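Local coordinates for MAGE domain-containing protein (Xenopus laevis, PDB 7DG2) that probably acts as the Nse3 (MAGE) subunit of the Smc5/6 complex, pairing with Nse1 to shape the Nse4 protein, at residues Gln18-Lys23 against Phe64-Ile69; Ile30-Ile35 against Glu49-Ala54; Leu128-Gly133 against Ser137-Val142; Lys144-Glu149 against Tyr169-Gly174. All blocks are in the same frame, centred on the assembly; numbering follows the deposited sequence.

Contact 1. Residues Gln18-Lys23 against Phe64-Ile69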
# COMPACT_ATOMS: atom_id res chain seq x y z
N GLN B 18 -4.25 -14.06 6.34
CA GLN B 18 -3.24 -13.70 5.34
C GLN B 18 -3.86 -13.61 3.95
O GLN B 18 -3.56 -12.68 3.19
CB GLN B 18 -2.12 -14.73 5.31
CG GLN B 18 -1.24 -14.77 6.53
CD GLN B 18 -0.13 -15.78 6.34
OE1 GLN B 18 -0.23 -16.92 6.81
NE2 GLN B 18 0.93 -15.38 5.62
N TYR B 19 -4.71 -14.58 3.61
CA TYR B 19 -5.33 -14.61 2.30
C TYR B 19 -6.22 -13.39 2.10
O TYR B 19 -6.20 -12.76 1.04
CB TYR B 19 -6.14 -15.90 2.18
CG TYR B 19 -6.84 -16.14 0.88
CD1 TYR B 19 -6.18 -16.72 -0.19
CD2 TYR B 19 -8.19 -15.84 0.73
CE1 TYR B 19 -6.84 -16.99 -1.37
CE2 TYR B 19 -8.84 -16.09 -0.45
CZ TYR B 19 -8.17 -16.66 -1.50
OH TYR B 19 -8.81 -16.92 -2.69
N LEU B 20 -7.01 -13.02 3.12
CA LEU B 20 -7.87 -11.85 2.99
C LEU B 20 -7.06 -10.58 2.74
O LEU B 20 -7.42 -9.76 1.88
CB LEU B 20 -8.73 -11.71 4.25
CG LEU B 20 -9.85 -12.77 4.28
CD1 LEU B 20 -10.46 -12.82 5.67
CD2 LEU B 20 -10.92 -12.43 3.24
N LEU B 21 -5.97 -10.39 3.49
CA LEU B 21 -5.13 -9.22 3.27
C LEU B 21 -4.54 -9.21 1.87
O LEU B 21 -4.58 -8.19 1.16
CB LEU B 21 -4.01 -9.19 4.31
CG LEU B 21 -4.48 -8.98 5.75
CD1 LEU B 21 -3.28 -9.15 6.69
CD2 LEU B 21 -5.10 -7.59 5.89
N ILE B 22 -4.01 -10.35 1.43
CA ILE B 22 -3.31 -10.39 0.15
C ILE B 22 -4.30 -10.24 -1.00
O ILE B 22 -4.03 -9.52 -1.97
CB ILE B 22 -2.48 -11.68 0.05
CG1 ILE B 22 -1.31 -11.55 1.04
CG2 ILE B 22 -2.04 -11.90 -1.40
CD1 ILE B 22 -0.60 -12.84 1.38
N LYS B 23 -5.48 -10.86 -0.89
CA LYS B 23 -6.49 -10.71 -1.93
C LYS B 23 -7.18 -9.34 -1.90
O LYS B 23 -7.95 -9.06 -2.82
CB LYS B 23 -7.53 -11.83 -1.82
CG LYS B 23 -6.94 -13.20 -2.18
CD LYS B 23 -6.44 -13.22 -3.65
CE LYS B 23 -6.07 -14.62 -4.11
NZ LYS B 23 -5.66 -14.61 -5.55
N PHE B 64 -10.29 -3.62 10.86
CA PHE B 64 -10.91 -3.89 9.56
C PHE B 64 -12.19 -4.69 9.76
O PHE B 64 -12.22 -5.63 10.55
CB PHE B 64 -10.03 -4.73 8.63
CG PHE B 64 -8.76 -4.07 8.19
CD1 PHE B 64 -8.46 -2.76 8.50
CD2 PHE B 64 -7.86 -4.79 7.41
CE1 PHE B 64 -7.27 -2.17 8.07
CE2 PHE B 64 -6.67 -4.22 6.98
CZ PHE B 64 -6.38 -2.90 7.30
N GLN B 65 -13.21 -4.36 8.99
CA GLN B 65 -14.50 -5.03 9.03
C GLN B 65 -14.70 -5.84 7.75
O GLN B 65 -14.58 -5.30 6.64
CB GLN B 65 -15.63 -4.01 9.18
CG GLN B 65 -17.02 -4.59 9.27
CD GLN B 65 -17.39 -4.99 10.70
OE1 GLN B 65 -16.63 -4.74 11.65
NE2 GLN B 65 -18.55 -5.60 10.85
N LEU B 66 -15.04 -7.11 7.91
CA LEU B 66 -15.43 -7.93 6.77
C LEU B 66 -16.89 -7.64 6.43
O LEU B 66 -17.75 -7.65 7.32
CB LEU B 66 -15.22 -9.41 7.10
CG LEU B 66 -15.40 -10.43 5.97
CD1 LEU B 66 -14.23 -10.32 5.02
CD2 LEU B 66 -15.50 -11.85 6.54
N GLU B 67 -17.17 -7.32 5.17
CA GLU B 67 -18.54 -7.02 4.76
C GLU B 67 -18.89 -7.78 3.48
O GLU B 67 -18.09 -7.84 2.54
CB GLU B 67 -18.75 -5.51 4.54
CG GLU B 67 -18.50 -4.65 5.80
CD GLU B 67 -19.16 -3.28 5.71
OE1 GLU B 67 -20.35 -3.20 5.33
OE2 GLU B 67 -18.49 -2.28 6.03
N GLU B 68 -20.09 -8.34 3.44
CA GLU B 68 -20.57 -9.02 2.24
C GLU B 68 -21.24 -7.98 1.34
O GLU B 68 -22.16 -7.29 1.78
CB GLU B 68 -21.55 -10.13 2.63
CG GLU B 68 -22.00 -11.02 1.49
CD GLU B 68 -22.91 -12.15 1.96
OE1 GLU B 68 -23.98 -11.85 2.54
OE2 GLU B 68 -22.55 -13.33 1.76
N ILE B 69 -20.78 -7.87 0.10
CA ILE B 69 -21.36 -6.88 -0.81
C ILE B 69 -22.29 -7.50 -1.84
O ILE B 69 -23.02 -6.75 -2.52
CB ILE B 69 -20.28 -6.05 -1.53
CG1 ILE B 69 -19.44 -6.93 -2.45
CG2 ILE B 69 -19.42 -5.31 -0.50
CD1 ILE B 69 -18.54 -6.15 -3.36

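Contact 2. Residues Ile30-Ile35 against Glu49-Ala54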
# COMPACT_ATOMS: atom_id res chain seq x y z
N ILE B 30 -13.59 -10.58 -2.69
CA ILE B 30 -13.06 -11.89 -2.33
C ILE B 30 -14.24 -12.85 -2.16
O ILE B 30 -15.07 -12.67 -1.26
CB ILE B 30 -12.23 -11.82 -1.04
CG1 ILE B 30 -11.20 -10.69 -1.16
CG2 ILE B 30 -11.61 -13.19 -0.75
CD1 ILE B 30 -10.57 -10.25 0.17
N LYS B 31 -14.30 -13.89 -3.00
CA LYS B 31 -15.42 -14.83 -2.91
C LYS B 31 -15.27 -15.73 -1.70
O LYS B 31 -14.21 -16.30 -1.46
CB LYS B 31 -15.49 -15.70 -4.18
CG LYS B 31 -15.72 -14.93 -5.47
CD LYS B 31 -15.63 -15.89 -6.65
CE LYS B 31 -15.85 -15.21 -7.99
NZ LYS B 31 -15.94 -16.24 -9.06
N ARG B 32 -16.36 -15.89 -0.92
CA ARG B 32 -16.34 -16.89 0.15
C ARG B 32 -15.93 -18.26 -0.38
O ARG B 32 -15.16 -18.98 0.27
CB ARG B 32 -17.73 -16.98 0.80
CG ARG B 32 -17.81 -17.92 1.97
CD ARG B 32 -19.25 -18.02 2.46
NE ARG B 32 -20.01 -18.90 1.57
CZ ARG B 32 -21.31 -19.11 1.66
NH1 ARG B 32 -22.01 -18.50 2.62
NH2 ARG B 32 -21.91 -19.95 0.82
N ALA B 33 -16.44 -18.64 -1.56
CA ALA B 33 -16.13 -19.96 -2.09
C ALA B 33 -14.64 -20.14 -2.34
O ALA B 33 -14.12 -21.25 -2.18
CB ALA B 33 -16.92 -20.21 -3.38
N ASP B 34 -13.92 -19.06 -2.69
CA ASP B 34 -12.48 -19.17 -2.90
C ASP B 34 -11.73 -19.27 -1.58
O ASP B 34 -10.76 -20.01 -1.47
CB ASP B 34 -11.95 -17.98 -3.70
CG ASP B 34 -12.35 -18.01 -5.17
OD1 ASP B 34 -12.56 -19.11 -5.72
OD2 ASP B 34 -12.45 -16.92 -5.78
N ILE B 35 -12.16 -18.53 -0.54
CA ILE B 35 -11.59 -18.74 0.78
C ILE B 35 -11.71 -20.20 1.19
O ILE B 35 -10.75 -20.82 1.67
CB ILE B 35 -12.27 -17.84 1.82
CG1 ILE B 35 -12.15 -16.37 1.42
CG2 ILE B 35 -11.65 -18.09 3.20
CD1 ILE B 35 -13.03 -15.46 2.31
N GLU B 49 -16.86 -21.32 11.50
CA GLU B 49 -16.03 -20.96 12.65
C GLU B 49 -14.71 -20.36 12.21
O GLU B 49 -14.22 -19.40 12.82
CB GLU B 49 -15.76 -22.19 13.52
CG GLU B 49 -15.00 -21.86 14.77
CD GLU B 49 -14.48 -23.08 15.52
OE1 GLU B 49 -13.66 -22.87 16.44
OE2 GLU B 49 -14.89 -24.22 15.19
N ILE B 50 -14.11 -20.90 11.16
CA ILE B 50 -12.78 -20.43 10.77
C ILE B 50 -12.85 -19.02 10.21
O ILE B 50 -12.03 -18.16 10.55
CB ILE B 50 -12.14 -21.42 9.78
CG1 ILE B 50 -11.74 -22.70 10.53
CG2 ILE B 50 -10.92 -20.78 9.10
CD1 ILE B 50 -11.27 -23.85 9.63
N ILE B 51 -13.82 -18.75 9.33
CA ILE B 51 -13.98 -17.39 8.81
C ILE B 51 -14.39 -16.44 9.93
O ILE B 51 -13.96 -15.28 9.96
CB ILE B 51 -14.96 -17.37 7.62
CG1 ILE B 51 -14.40 -18.22 6.47
CG2 ILE B 51 -15.21 -15.94 7.14
CD1 ILE B 51 -15.23 -18.19 5.20
N HIS B 52 -15.19 -16.92 10.89
CA HIS B 52 -15.53 -16.08 12.04
C HIS B 52 -14.28 -15.67 12.82
O HIS B 52 -14.09 -14.49 13.14
CB HIS B 52 -16.52 -16.82 12.95
CG HIS B 52 -16.80 -16.08 14.22
ND1 HIS B 52 -17.51 -14.90 14.25
CD2 HIS B 52 -16.43 -16.33 15.50
CE1 HIS B 52 -17.59 -14.47 15.50
NE2 HIS B 52 -16.94 -15.32 16.28
N ARG B 53 -13.41 -16.63 13.13
CA ARG B 53 -12.22 -16.29 13.89
C ARG B 53 -11.30 -15.36 13.10
O ARG B 53 -10.65 -14.48 13.68
CB ARG B 53 -11.48 -17.56 14.31
CG ARG B 53 -12.28 -18.43 15.28
CD ARG B 53 -11.49 -19.67 15.71
NE ARG B 53 -10.20 -19.29 16.27
CZ ARG B 53 -9.24 -20.14 16.60
NH1 ARG B 53 -9.41 -21.45 16.44
NH2 ARG B 53 -8.09 -19.68 17.10
N ALA B 54 -11.23 -15.54 11.77
CA ALA B 54 -10.44 -14.63 10.95
C ALA B 54 -11.04 -13.23 10.94
O ALA B 54 -10.32 -12.23 11.02
CB ALA B 54 -10.32 -15.17 9.52

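Contact 3. Residues Leu128-Gly133 against Ser137-Val142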
# COMPACT_ATOMS: atom_id res chain seq x y z
N LEU B 128 -12.30 18.94 -16.46
CA LEU B 128 -11.18 18.69 -15.56
C LEU B 128 -9.94 18.23 -16.31
O LEU B 128 -9.01 17.70 -15.69
CB LEU B 128 -11.59 17.66 -14.50
CG LEU B 128 -12.88 18.03 -13.76
CD1 LEU B 128 -13.29 16.93 -12.78
CD2 LEU B 128 -12.72 19.35 -13.03
N ARG B 129 -9.91 18.42 -17.63
CA ARG B 129 -8.76 18.15 -18.49
C ARG B 129 -8.46 16.66 -18.57
O ARG B 129 -7.30 16.24 -18.59
CB ARG B 129 -7.53 18.96 -18.05
CG ARG B 129 -7.86 20.45 -17.98
CD ARG B 129 -6.70 21.32 -17.55
NE ARG B 129 -7.17 22.68 -17.24
CZ ARG B 129 -6.37 23.69 -16.91
NH1 ARG B 129 -5.06 23.51 -16.84
NH2 ARG B 129 -6.89 24.88 -16.64
N ILE B 130 -9.51 15.85 -18.63
CA ILE B 130 -9.43 14.41 -18.82
C ILE B 130 -10.13 14.05 -20.12
O ILE B 130 -11.26 14.49 -20.36
CB ILE B 130 -10.06 13.66 -17.63
CG1 ILE B 130 -9.16 13.77 -16.40
CG2 ILE B 130 -10.31 12.21 -17.98
CD1 ILE B 130 -9.73 13.09 -15.16
N GLU B 131 -9.47 13.23 -20.94
CA GLU B 131 -10.05 12.73 -22.18
C GLU B 131 -9.92 11.21 -22.21
O GLU B 131 -8.83 10.69 -21.95
CB GLU B 131 -9.36 13.35 -23.41
CG GLU B 131 -9.53 14.86 -23.52
CD GLU B 131 -10.64 15.27 -24.47
OE1 GLU B 131 -10.42 16.19 -25.29
OE2 GLU B 131 -11.73 14.66 -24.42
N PRO B 132 -10.99 10.48 -22.53
CA PRO B 132 -10.90 9.01 -22.46
C PRO B 132 -9.84 8.42 -23.38
O PRO B 132 -9.29 7.35 -23.07
CB PRO B 132 -12.32 8.55 -22.86
CG PRO B 132 -12.97 9.73 -23.50
CD PRO B 132 -12.35 10.94 -22.87
N GLY B 133 -9.52 9.09 -24.48
CA GLY B 133 -8.60 8.56 -25.47
C GLY B 133 -7.18 9.07 -25.42
O GLY B 133 -6.36 8.63 -26.23
N SER B 137 -1.56 12.60 -17.42
CA SER B 137 -0.32 12.67 -16.66
C SER B 137 -0.45 12.03 -15.28
O SER B 137 0.54 11.54 -14.73
CB SER B 137 0.14 14.12 -16.53
OG SER B 137 -0.86 14.94 -15.94
N GLU B 138 -1.66 12.01 -14.72
CA GLU B 138 -1.90 11.40 -13.41
C GLU B 138 -2.40 9.97 -13.51
O GLU B 138 -1.92 9.10 -12.77
CB GLU B 138 -2.91 12.24 -12.62
CG GLU B 138 -2.97 11.91 -11.14
CD GLU B 138 -1.79 12.46 -10.37
OE1 GLU B 138 -0.92 13.13 -10.98
OE2 GLU B 138 -1.72 12.24 -9.14
N PHE B 139 -3.34 9.70 -14.41
CA PHE B 139 -4.09 8.45 -14.42
C PHE B 139 -3.76 7.53 -15.60
O PHE B 139 -4.20 6.38 -15.60
CB PHE B 139 -5.60 8.75 -14.43
CG PHE B 139 -6.05 9.58 -13.26
CD1 PHE B 139 -5.93 9.10 -11.97
CD2 PHE B 139 -6.61 10.83 -13.46
CE1 PHE B 139 -6.36 9.87 -10.89
CE2 PHE B 139 -7.04 11.60 -12.39
CZ PHE B 139 -6.91 11.11 -11.10
N GLY B 140 -3.01 8.00 -16.59
CA GLY B 140 -2.70 7.15 -17.72
C GLY B 140 -3.90 6.89 -18.60
O GLY B 140 -4.49 7.82 -19.16
N ASP B 141 -4.28 5.62 -18.74
CA ASP B 141 -5.44 5.23 -19.54
C ASP B 141 -6.69 5.41 -18.68
O ASP B 141 -7.07 4.51 -17.93
CB ASP B 141 -5.28 3.79 -20.03
CG ASP B 141 -6.43 3.33 -20.91
OD1 ASP B 141 -7.48 4.01 -20.98
OD2 ASP B 141 -6.27 2.27 -21.56
N VAL B 142 -7.35 6.56 -18.82
CA VAL B 142 -8.49 6.88 -17.95
C VAL B 142 -9.74 6.12 -18.37
O VAL B 142 -10.60 5.82 -17.53
CB VAL B 142 -8.75 8.40 -17.94
CG1 VAL B 142 -9.79 8.74 -16.89
CG2 VAL B 142 -7.46 9.16 -17.68
O HOH W 1 -6.90 8.01 -21.18

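Contact 4. Residues Lys144-Glu149 against Tyr169-Gly174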
# COMPACT_ATOMS: atom_id res chain seq x y z
N LYS B 144 -9.71 3.01 -19.29
CA LYS B 144 -9.58 1.72 -18.61
C LYS B 144 -9.76 1.88 -17.10
O LYS B 144 -10.37 1.01 -16.46
CB LYS B 144 -8.22 1.10 -18.92
CG LYS B 144 -8.10 -0.34 -18.46
CD LYS B 144 -6.99 -1.08 -19.19
CE LYS B 144 -5.66 -0.40 -18.98
NZ LYS B 144 -5.34 -0.28 -17.53
N LEU B 145 -9.24 2.96 -16.52
CA LEU B 145 -9.41 3.18 -15.09
C LEU B 145 -10.89 3.26 -14.72
O LEU B 145 -11.33 2.62 -13.76
CB LEU B 145 -8.68 4.46 -14.66
CG LEU B 145 -8.88 4.89 -13.20
CD1 LEU B 145 -8.37 3.80 -12.27
CD2 LEU B 145 -8.18 6.22 -12.93
N VAL B 146 -11.66 4.02 -15.49
CA VAL B 146 -13.06 4.28 -15.13
C VAL B 146 -13.98 3.13 -15.52
O VAL B 146 -14.86 2.75 -14.75
CB VAL B 146 -13.52 5.62 -15.75
CG1 VAL B 146 -15.00 5.81 -15.52
CG2 VAL B 146 -12.72 6.79 -15.16
N THR B 147 -13.81 2.56 -16.72
CA THR B 147 -14.75 1.54 -17.20
C THR B 147 -14.33 0.12 -16.87
O THR B 147 -15.16 -0.80 -17.01
CB THR B 147 -14.94 1.65 -18.73
OG1 THR B 147 -13.74 1.27 -19.40
CG2 THR B 147 -15.33 3.06 -19.11
N GLU B 148 -13.09 -0.11 -16.44
CA GLU B 148 -12.64 -1.46 -16.11
C GLU B 148 -12.18 -1.55 -14.66
O GLU B 148 -12.77 -2.32 -13.89
CB GLU B 148 -11.51 -1.89 -17.07
CG GLU B 148 -11.94 -1.91 -18.55
CD GLU B 148 -10.86 -2.42 -19.49
OE1 GLU B 148 -9.96 -3.17 -19.05
OE2 GLU B 148 -10.91 -2.07 -20.69
N GLU B 149 -11.18 -0.78 -14.26
CA GLU B 149 -10.63 -0.92 -12.91
C GLU B 149 -11.67 -0.60 -11.85
O GLU B 149 -11.91 -1.41 -10.94
CB GLU B 149 -9.40 -0.02 -12.75
CG GLU B 149 -8.77 -0.08 -11.35
CD GLU B 149 -7.40 0.58 -11.29
OE1 GLU B 149 -7.01 1.11 -10.23
OE2 GLU B 149 -6.70 0.57 -12.33
N TYR B 169 -23.72 3.25 -22.96
CA TYR B 169 -23.53 2.78 -21.59
C TYR B 169 -23.90 3.86 -20.58
O TYR B 169 -23.80 5.06 -20.85
CB TYR B 169 -22.08 2.34 -21.36
CG TYR B 169 -21.75 1.01 -21.99
CD1 TYR B 169 -21.35 0.92 -23.31
CD2 TYR B 169 -21.85 -0.17 -21.26
CE1 TYR B 169 -21.06 -0.30 -23.89
CE2 TYR B 169 -21.55 -1.39 -21.82
CZ TYR B 169 -21.16 -1.45 -23.13
OH TYR B 169 -20.87 -2.67 -23.70
N GLU B 170 -24.33 3.42 -19.40
CA GLU B 170 -24.60 4.31 -18.29
C GLU B 170 -23.97 3.75 -17.02
O GLU B 170 -23.70 2.55 -16.90
CB GLU B 170 -26.10 4.52 -18.09
CG GLU B 170 -26.87 3.24 -17.82
CD GLU B 170 -28.36 3.42 -18.00
OE1 GLU B 170 -28.79 4.52 -18.40
OE2 GLU B 170 -29.10 2.45 -17.72
N PHE B 171 -23.75 4.64 -16.05
CA PHE B 171 -23.06 4.31 -14.82
C PHE B 171 -23.99 4.41 -13.62
O PHE B 171 -24.82 5.32 -13.55
CB PHE B 171 -21.88 5.25 -14.59
CG PHE B 171 -20.69 4.99 -15.45
CD1 PHE B 171 -19.71 4.08 -15.05
CD2 PHE B 171 -20.49 5.71 -16.62
CE1 PHE B 171 -18.58 3.89 -15.81
CE2 PHE B 171 -19.35 5.52 -17.38
CZ PHE B 171 -18.40 4.61 -16.99
N ARG B 172 -23.82 3.49 -12.67
CA ARG B 172 -24.43 3.60 -11.35
C ARG B 172 -23.33 3.36 -10.31
O ARG B 172 -22.24 2.88 -10.64
CB ARG B 172 -25.56 2.58 -11.16
CG ARG B 172 -26.62 2.58 -12.26
CD ARG B 172 -27.74 1.60 -11.93
NE ARG B 172 -28.40 1.95 -10.67
CZ ARG B 172 -29.42 2.79 -10.57
NH1 ARG B 172 -29.91 3.37 -11.66
NH2 ARG B 172 -29.96 3.07 -9.38
N TRP B 173 -23.64 3.67 -9.05
CA TRP B 173 -22.75 3.24 -7.97
C TRP B 173 -22.69 1.72 -7.91
O TRP B 173 -23.71 1.03 -8.06
CB TRP B 173 -23.25 3.74 -6.61
CG TRP B 173 -23.08 5.19 -6.31
CD1 TRP B 173 -22.96 6.21 -7.20
CD2 TRP B 173 -23.03 5.77 -5.01
NE1 TRP B 173 -22.84 7.41 -6.52
CE2 TRP B 173 -22.87 7.16 -5.17
CE3 TRP B 173 -23.09 5.24 -3.71
CZ2 TRP B 173 -22.77 8.04 -4.09
CZ3 TRP B 173 -22.99 6.12 -2.63
CH2 TRP B 173 -22.84 7.50 -2.83
N GLY B 174 -21.47 1.19 -7.66
CA GLY B 174 -21.30 -0.22 -7.39
C GLY B 174 -21.44 -0.57 -5.90
O GLY B 174 -21.50 0.31 -5.04

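Contact 1. Residues Gln18-Lys23 against Phe64-Ile69
L20, on the last turns of helix 6-23, meets L66 of strand 64-70 through single methyl groups: its CD2 lies 4.3 Å from CD1 of L66. The CA–CB bond of L20 points at the strand, whereas that of L66 does not, and L66 reaches the helix through the bend of its outer branch (chi2 72°). The CA atoms of L20 and L66 are 9.3 Å apart, a spacing bridged by side chains. One residue on, L21 makes the second touch. Its CD2 approaches the F64 ring at the edge, close to the ring plane, 3.9 Å from CE2, and the two side chains run at about a right angle to each other. Here the roles are reversed: the CA–CB bond of F64 points at the helix, while L21 makes the contact through its terminal methyl CD2. The backbone bonds I22 N to Q18 O and K23 N to Y19 O continue the helical pattern through this segment.

Each partner has further apolar neighbours. L20 also rests on I35 and L58, L21 on L58 and F62, and the F64 ring meets that of F62. F64 additionally packs on Q13 of the Nse1 chain and T65 of the Nse4 chain.

No hydrogen bond crosses between 18-23 and 64-69, and all four touching residues are buried, although only 115 Å² is hidden between the segments. The chemistry is therefore purely apolar: helix and strand are held by the shape and burial of three leucines and a phenylalanine, with no polar directionality.

Contact 2. Residues Ile30-Ile35 against Glu49-Ala54
I51 carries the whole of this contact, presenting one methyl, CD1, to two partners on the facing helix. CD1 lies 4.1 Å from CG2 of I35, and the R32 side chain comes in at about a right angle, its CG 4.1 Å from the same methyl. The I51 CA–CB bond points across the interface, and CG1 sits beside the backbone N (chi1 -62°) with CD1 extended beyond it (chi2 -175°); this extended branch carries CD1 to R32 and I35. I35 also points inward, whereas R32 offers only its aliphatic stem. The nearest CA pair, I35 and I51, is 8.5 Å apart, and no hydrogen bond joins the two segments.

Further along the second segment, R53 and A54 face helix 6-23 instead, R53 touching V9 and V13, and A54 touching V16. Helix 47-62 is thus wedged against two helices at once, with I51 also lying on I40. K31 is the N-cap residue of helix 32-40; its O accepts from I35 N in the first turn.

Helices 32-40 and 47-62, consecutive in the chain and joined by apolar contacts of this kind, fit the helix-turn-helix pair of a winged-helix module, in keeping with the HTH clan to which the MAGE homology domain belongs.

Contact 3. Residues Leu128-Gly133 against Ser137-Val142
I130 makes the apolar part of this contact by sending its two branches to different partners. CG2 presses on V142, 3.7 Å from CG1, and is also close to the V142 CB, while CD1, at the end of the other branch, lies 4.1 Å from CE2 of F139. A chi1 of -73° aims the fork, with CG1 beside the backbone N and CG2 anti to it. Both V142 and F139 run at about a right angle to I130. One face of the F139 ring is covered by the chain's own E138, whose CG stands over the ring centre, and W51 of the Nse4 chain meets F139 edge-to-face. W122 and L101 extend the apolar cluster round I130.

The polar part is made through water. One water donates to P132 O at 3.1 Å and accepts from V142 N at 2.8 Å, linking a backbone carbonyl of one segment to a backbone N-H of the other, although more acceptors lie in its reach than it has protons to give; no direct hydrogen bond joins the segments. P132 and V142 are the nearest CA pair across the contact, 5.5 Å apart.

Capping forms the third group. R129, with positive phi (68°), is the C-prime residue of a Schellman motif that ends helix 118-127. At the far side D141 is the N-cap residue of helix 142-152, its OD1 accepting from K144 N.

The arrangement is a long, folded-back connection between a C-capped helix and an N-capped one. By topology it corresponds to the turn of the helix-turn-helix in the second winged-helix module of the MAGE homology domain, drawn out into a loop that also meets Nse4.

Contact 4. Residues Lys144-Glu149 against Tyr169-Gly174
T147 and F171 are the nearest CA pair, 9.1 Å apart, where helix 142-152 passes over strand 169-173. The helix widens at this point into a pi-type turn: K144 O accepts from both E148 N and E149 N, at 2.9 Å each.

From the strand, F171 points its CA–CB bond at the helix and touches it with the far end of its ring. CZ lies 3.9 Å from CG1 of V146 and 4.0 Å from CG2 of T147. The threonine methyl comes to the ring edge, near its plane, while the valine side chain stands at about a right angle to F171. With chi1 of T147 at 68°, OG1 sits between the backbone N and the carbonyl carbon, where it bonds to K143 O, and CG2 lies beside the backbone N, turned to the ring. V146 O, buried by this contact, has no partner in the model; F171 CE1 lies 4.0 Å from V146 O. Replacing F171 by an alanine removes the ring and is likely to open a gap between helix and strand, leaving CG1 of V146 and CG2 of T147 without their shared partner.

I109, I121 and L156 also pack on F171, from two other helices and the adjacent strand. Helix 142-152 packed on the three-stranded antiparallel sheet of 116-117, 169-173 and 156-160, with helices 94-111 and 118-127 beside it, matches the winged-helix topology expected of a MAGE homology domain.

Helix 6-23 comes first, and contact 1 closes the loop that runs from it to strand 64-70. Contact 2 is nested inside that loop, pairing helices 32-40 and 47-62; the two touch, with Y19 and L20 packing on I35, and together they unite the three helices of the first winged-helix module with its sheet. Farther along, contact 3 closes a short loop between helices 118-127 and 142-152, and contact 4 follows in series, where strand 169-173 returns to pack against helix 142-152, closing the loop through strand 156-160. These two meet where F139 touches L145. No loops cross. The two pairs lie on opposite sides of the chain's centre, contacts 1 and 4 being about 23 Å apart between centres.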